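Local coordinates for protein CDP-4-keto-6-deoxy-D-glucose-3-dehydrase (Yersinia pseudotuberculosis, PDB 3BB8) that probably acts as a pyridoxal-phosphate-dependent 3-dehydrase on CDP-4-keto-6-deoxy-D-glucose in lipopolysaccharide sugar biosynthesis, using an aspartate aminotransferase fold, at residues 171-176 with 198-203. The protein carries 1 engineered substitution. Residues are numbered along the deposited sequence; the frame is centred on the assembly and turned at random.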
loop_
_atom_site.group_PDB
_atom_site.type_symbol
_atom_site.label_atom_id
_atom_site.label_comp_id
_atom_site.label_asym_id
_atom_site.label_seq_id
_atom_site.Cartn_x
_atom_site.Cartn_y
_atom_site.Cartn_z
ATOM N N LEU A 171 14.959 22.337 -5.228
ATOM C CA LEU A 171 14.216 22.198 -6.475
ATOM C C LEU A 171 15.160 22.049 -7.664
ATOM O O LEU A 171 16.154 22.766 -7.775
ATOM C CB LEU A 171 13.293 23.400 -6.686
ATOM C CG LEU A 171 12.270 23.671 -5.580
ATOM C CD1 LEU A 171 12.855 24.593 -4.521
ATOM C CD2 LEU A 171 10.993 24.257 -6.161
ATOM N N PHE A 172 14.841 21.112 -8.551
ATOM C CA PHE A 172 15.509 21.022 -9.845
ATOM C C PHE A 172 15.078 22.159 -10.766
ATOM O O PHE A 172 14.137 22.893 -10.465
ATOM C CB PHE A 172 15.221 19.673 -10.504
ATOM C CG PHE A 172 13.773 19.461 -10.847
ATOM C CD1 PHE A 172 13.213 20.075 -11.954
ATOM C CD2 PHE A 172 12.973 18.649 -10.061
ATOM C CE1 PHE A 172 11.881 19.883 -12.272
ATOM C CE2 PHE A 172 11.641 18.453 -10.373
ATOM C CZ PHE A 172 11.094 19.071 -11.480
ATOM N N ASP A 173 15.773 22.298 -11.890
ATOM C CA ASP A 173 15.605 23.457 -12.757
ATOM C C ASP A 173 14.292 23.382 -13.531
ATOM O O ASP A 173 14.273 23.018 -14.707
ATOM C CB ASP A 173 16.780 23.577 -13.728
ATOM C CG ASP A 173 16.712 24.831 -14.576
ATOM O OD1 ASP A 173 15.625 25.445 -14.645
ATOM O OD2 ASP A 173 17.743 25.203 -15.175
ATOM N N LEU A 174 13.196 23.728 -12.862
ATOM C CA LEU A 174 11.867 23.603 -13.452
ATOM C C LEU A 174 11.747 24.316 -14.795
ATOM O O LEU A 174 11.122 23.805 -15.735
ATOM C CB LEU A 174 10.811 24.132 -12.476
ATOM C CG LEU A 174 10.287 23.092 -11.478
ATOM C CD1 LEU A 174 9.522 23.780 -10.363
ATOM C CD2 LEU A 174 9.399 22.093 -12.205
ATOM N N ALA A 175 12.353 25.496 -14.882
ATOM C CA ALA A 175 12.321 26.281 -16.104
ATOM C C ALA A 175 12.795 25.452 -17.291
ATOM O O ALA A 175 12.102 25.357 -18.306
ATOM C CB ALA A 175 13.190 27.517 -15.948
ATOM N N GLU A 176 13.973 24.847 -17.165
ATOM C CA GLU A 176 14.513 24.038 -18.251
ATOM C C GLU A 176 13.728 22.743 -18.450
ATOM O O GLU A 176 13.449 22.356 -19.588
ATOM C CB GLU A 176 15.990 23.718 -18.000
ATOM C CG GLU A 176 16.649 22.842 -19.072
ATOM C CD GLU A 176 16.550 23.422 -20.484
ATOM O OE1 GLU A 176 16.059 24.566 -20.641
ATOM O OE2 GLU A 176 16.969 22.730 -21.441
ATOM N N SER A 198 8.258 23.386 -0.678
ATOM C CA SER A 198 9.263 23.976 -1.538
ATOM C C SER A 198 8.593 24.768 -2.642
ATOM O O SER A 198 7.577 24.345 -3.195
ATOM C CB SER A 198 10.154 22.891 -2.157
ATOM O OG SER A 198 11.075 22.379 -1.206
ATOM N N THR A 199 9.171 25.920 -2.963
ATOM C CA THR A 199 8.641 26.770 -4.014
ATOM C C THR A 199 9.732 27.050 -5.038
ATOM O O THR A 199 10.920 27.008 -4.725
ATOM C CB THR A 199 8.131 28.116 -3.446
ATOM O OG1 THR A 199 9.240 28.889 -2.969
ATOM C CG2 THR A 199 7.173 27.877 -2.296
ATOM N N TYR A 200 9.316 27.313 -6.268
ATOM C CA TYR A 200 10.232 27.625 -7.353
ATOM C C TYR A 200 9.583 28.747 -8.142
ATOM O O TYR A 200 8.504 28.572 -8.709
ATOM C CB TYR A 200 10.447 26.409 -8.255
ATOM C CG TYR A 200 11.351 26.669 -9.442
ATOM C CD1 TYR A 200 10.893 27.371 -10.556
ATOM C CD2 TYR A 200 12.670 26.207 -9.454
ATOM C CE1 TYR A 200 11.726 27.606 -11.657
ATOM C CE2 TYR A 200 13.512 26.437 -10.545
ATOM C CZ TYR A 200 13.036 27.134 -11.644
ATOM O OH TYR A 200 13.855 27.336 -12.738
ATOM N N ASP A 201 10.235 29.905 -8.167
ATOM C CA ASP A 201 9.704 31.053 -8.884
ATOM C C ASP A 201 8.413 31.463 -8.179
ATOM O O ASP A 201 7.481 31.961 -8.804
ATOM C CB ASP A 201 9.436 30.671 -10.347
ATOM C CG ASP A 201 9.209 31.875 -11.239
ATOM O OD1 ASP A 201 10.037 32.810 -11.190
ATOM O OD2 ASP A 201 8.214 31.885 -11.994
ATOM N N GLY A 202 8.371 31.226 -6.869
ATOM C CA GLY A 202 7.204 31.566 -6.072
ATOM C C GLY A 202 6.064 30.559 -6.089
ATOM O O GLY A 202 5.183 30.608 -5.230
ATOM N N LYS A 203 6.081 29.640 -7.051
ATOM C CA LYS A 203 5.028 28.631 -7.193
ATOM C C LYS A 203 5.336 27.310 -6.467
ATOM O O LYS A 203 6.396 26.710 -6.662
ATOM C CB LYS A 203 4.782 28.373 -8.687
ATOM C CG LYS A 203 3.641 27.414 -9.013
ATOM C CD LYS A 203 3.533 27.191 -10.524
ATOM C CE LYS A 203 2.375 26.270 -10.886
ATOM N NZ LYS A 203 1.067 26.763 -10.358
#
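The two backbones are nearest at Leu171 and Tyr200, whose CA atoms lie 6.8 Å apart, and the Tyr200 side chain bridges the gap, reaching from the short strand 199-200 to the first turn of helix 174-184. With CG anti to the backbone N (chi1 178°), its ring extends along the loop that leads into the helix. Leu174 CB sits over one ring face, 3.6 Å from the centroid of the Tyr200 ring and 10° off its normal, a CH-pi contact; Leu174 CD1 continues past the ring to Tyr200 CB at 3.5 Å. Leu171 CB lies at the ring edge, near its plane, while its methyl branch CD1 packs against Ser198 CB at 4.0 Å. Within the aspartate aminotransferase fold, this joins the helix of a beta-alpha-beta crossover, between parallel strands 159-165 and 187-191 of the large mixed sheet, to a small antiparallel sheet of strands 203-204, 199-200 and 340-341. The type I' turn from Tyr200 to Lys203 connects two of those strands as a hairpin, with the backbones of Tyr200 and Lys203 hydrogen-bonded to each other in both directions. At the far end of the ring, Ala175 N donates a hydrogen bond to Tyr200 OH (3.2 Å, 159° at the hydrogen), tying the phenol to a first-turn amide of the helix. Asp173, the N-cap residue, takes Glu176 N on OD1 (3.1 Å), the amide arriving from above the carboxylate plane, where the helix dipole would probably favour the carboxylate charge. The same oxygen, Asp173 OD1, is 3.2 Å from Tyr200 OH. Ser198 OG bonds to Gly169 O and Ser343 N; its side chain is about 8 Å from that of Asp194, a pyridoxal-phosphate-binding residue.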